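Cell wall surface anchor family protein (Streptococcus agalactiae serogroup V, PDB 3PF2) is the major pilin that builds the shaft of a Group B Streptococcus pilus, a cell-wall-anchored surface fibre probably involved in adhesion. Local coordinates at residues G63-T71 and A122-A130. Sequence-based numbering, arbitrary orientation.
Sequences GKIKIGSKT and ATANTDDAA
Gly-68 and Ser-69, the corners of a type II' turn running from Ile-67 to Lys-70, press their backbone against the 122-130 loop, which itself folds into a type I turn from Thr-126 to Ala-129. The tight part lies around Gly-68, whose CA comes 3.7 Å from the methyl of Ala-130 and 3.5 Å from Thr-126 O in a CA-H...O contact. Glycine suits this corner twice over: its phi is positive, and its CA is closed in by Thr-126 O, Asp-127 OD1 and the Ala-130 methyl, a place for a residue without a side chain. Ala-130, likewise small, lets its methyl lie directly against Gly-68, and Met-110 packs against the same residue. Asn-125 turns its amide toward the hairpin, CG anti to its own backbone N (chi1 -172°); OD1 takes a weak, bent bond from Gly-68 N (3.0 Å), while ND2 is held by Phe-131 O and Glu-133 OE1, which fix the amide's orientation.

The outer side is more polar and open. Here Asp-127 OD1 receives two bonds from the exposed Ser-69: the backbone N meets it nearly head-on (2.9 Å, 161° at the hydrogen), and OG approaches on the syn side, 24° out of the carboxylate plane (2.7 Å). Both donors come from one face. Serine fits because its short hydroxyl reaches the same oxygen as its backbone N-H. Nearby, a water accepts from Lys-66 NZ and donates to Gly-68 O and Asn-125 O, so that it links the two segments.

The contact thus ties the hairpin joining strands 57-67 and 70-72, at one edge of a sheet in the Cna-B-like domain of this C-terminal pilin fragment, to the loop leading into strand 132-140. Two donors converging on one carboxylate oxygen would probably favour a charged Asp-127.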
# COMPACT_ATOMS: atom_id res chain seq x y z
N GLY A 63 13.01 5.14 -5.84
CA GLY A 63 13.01 5.36 -7.27
C GLY A 63 13.85 6.55 -7.69
O GLY A 63 14.85 6.87 -7.05
N LYS A 64 13.44 7.21 -8.76
CA LYS A 64 14.22 8.30 -9.32
C LYS A 64 13.85 9.62 -8.61
O LYS A 64 12.73 10.09 -8.74
CB LYS A 64 13.99 8.40 -10.82
CG LYS A 64 15.13 9.04 -11.58
CD LYS A 64 15.04 8.83 -13.09
CE LYS A 64 13.93 9.67 -13.71
NZ LYS A 64 13.95 9.61 -15.20
N ILE A 65 14.82 10.19 -7.89
CA ILE A 65 14.59 11.45 -7.15
C ILE A 65 14.71 12.65 -8.08
O ILE A 65 15.72 12.78 -8.80
CB ILE A 65 15.53 11.56 -5.92
CG1 ILE A 65 15.26 10.39 -4.97
CG2 ILE A 65 15.36 12.91 -5.20
CD1 ILE A 65 16.02 10.44 -3.66
N LYS A 66 13.69 13.52 -8.07
CA LYS A 66 13.56 14.63 -9.02
C LYS A 66 13.36 15.95 -8.32
O LYS A 66 12.69 16.03 -7.30
CB LYS A 66 12.34 14.43 -9.95
CG LYS A 66 12.26 13.10 -10.67
CD LYS A 66 13.33 12.97 -11.74
CE LYS A 66 13.25 14.06 -12.80
NZ LYS A 66 12.09 13.91 -13.73
N ILE A 67 13.96 17.00 -8.89
CA ILE A 67 13.54 18.37 -8.64
C ILE A 67 13.19 18.99 -9.99
O ILE A 67 14.06 19.12 -10.87
CB ILE A 67 14.62 19.22 -7.92
CG1 ILE A 67 14.97 18.60 -6.57
CG2 ILE A 67 14.11 20.64 -7.74
CD1 ILE A 67 16.22 19.19 -5.91
N GLY A 68 11.92 19.34 -10.16
CA GLY A 68 11.41 19.78 -11.46
C GLY A 68 11.76 18.68 -12.45
O GLY A 68 11.57 17.51 -12.15
N SER A 69 12.32 19.06 -13.59
CA SER A 69 12.69 18.11 -14.63
C SER A 69 14.02 17.41 -14.34
O SER A 69 14.43 16.52 -15.09
CB SER A 69 12.80 18.82 -15.98
OG SER A 69 13.91 19.70 -15.96
N LYS A 70 14.70 17.84 -13.28
CA LYS A 70 16.06 17.40 -13.03
C LYS A 70 16.13 16.18 -12.13
O LYS A 70 15.34 16.04 -11.19
CB LYS A 70 16.88 18.54 -12.44
CG LYS A 70 17.11 19.68 -13.41
CD LYS A 70 18.57 19.77 -13.81
CE LYS A 70 18.82 20.97 -14.73
NZ LYS A 70 18.64 22.30 -14.06
N THR A 71 17.10 15.32 -12.41
CA THR A 71 17.31 14.10 -11.63
C THR A 71 18.49 14.23 -10.67
O THR A 71 19.55 14.75 -11.05
CB THR A 71 17.55 12.88 -12.54
OG1 THR A 71 16.52 12.80 -13.54
CG2 THR A 71 17.59 11.60 -11.74
N ALA A 122 -0.09 19.35 -5.67
CA ALA A 122 0.77 19.16 -6.85
C ALA A 122 0.48 17.82 -7.53
O ALA A 122 0.42 16.78 -6.87
CB ALA A 122 2.25 19.25 -6.47
N THR A 123 0.28 17.86 -8.85
CA THR A 123 -0.01 16.65 -9.62
C THR A 123 1.09 16.37 -10.65
O THR A 123 1.04 15.38 -11.40
CB THR A 123 -1.38 16.74 -10.33
OG1 THR A 123 -1.40 17.89 -11.19
CG2 THR A 123 -2.52 16.83 -9.31
N ALA A 124 2.07 17.27 -10.68
CA ALA A 124 3.19 17.21 -11.59
C ALA A 124 4.36 17.91 -10.91
O ALA A 124 4.17 18.65 -9.94
CB ALA A 124 2.86 17.89 -12.93
N ASN A 125 5.55 17.65 -11.41
CA ASN A 125 6.78 18.25 -10.88
C ASN A 125 7.55 18.70 -12.12
O ASN A 125 8.08 17.88 -12.87
CB ASN A 125 7.55 17.21 -10.06
CG ASN A 125 8.75 17.79 -9.31
OD1 ASN A 125 9.02 18.98 -9.36
ND2 ASN A 125 9.49 16.92 -8.64
N THR A 126 7.54 20.01 -12.34
CA THR A 126 8.06 20.61 -13.57
C THR A 126 9.00 21.78 -13.21
O THR A 126 9.00 22.26 -12.08
CB THR A 126 6.93 21.16 -14.47
OG1 THR A 126 6.20 22.20 -13.79
CG2 THR A 126 5.95 20.05 -14.90
N ASP A 127 9.77 22.24 -14.20
CA ASP A 127 10.67 23.38 -13.97
C ASP A 127 9.95 24.66 -13.56
O ASP A 127 10.54 25.50 -12.87
CB ASP A 127 11.49 23.69 -15.22
CG ASP A 127 12.57 22.67 -15.48
OD1 ASP A 127 12.80 21.75 -14.66
OD2 ASP A 127 13.20 22.81 -16.55
N ASP A 128 8.71 24.81 -14.01
CA ASP A 128 7.92 26.00 -13.71
C ASP A 128 7.09 25.86 -12.43
O ASP A 128 6.43 26.80 -12.02
CB ASP A 128 7.03 26.35 -14.91
CG ASP A 128 7.84 26.88 -16.09
OD1 ASP A 128 8.90 27.49 -15.85
OD2 ASP A 128 7.42 26.67 -17.24
N ALA A 129 7.14 24.67 -11.83
CA ALA A 129 6.48 24.38 -10.54
C ALA A 129 7.21 23.22 -9.86
O ALA A 129 6.71 22.09 -9.79
CB ALA A 129 5.00 24.08 -10.74
N ALA A 130 8.42 23.51 -9.36
CA ALA A 130 9.36 22.47 -8.96
C ALA A 130 9.41 22.24 -7.46
O ALA A 130 9.32 23.19 -6.67
CB ALA A 130 10.77 22.79 -9.46
O HOH W 1 9.97 15.45 -12.92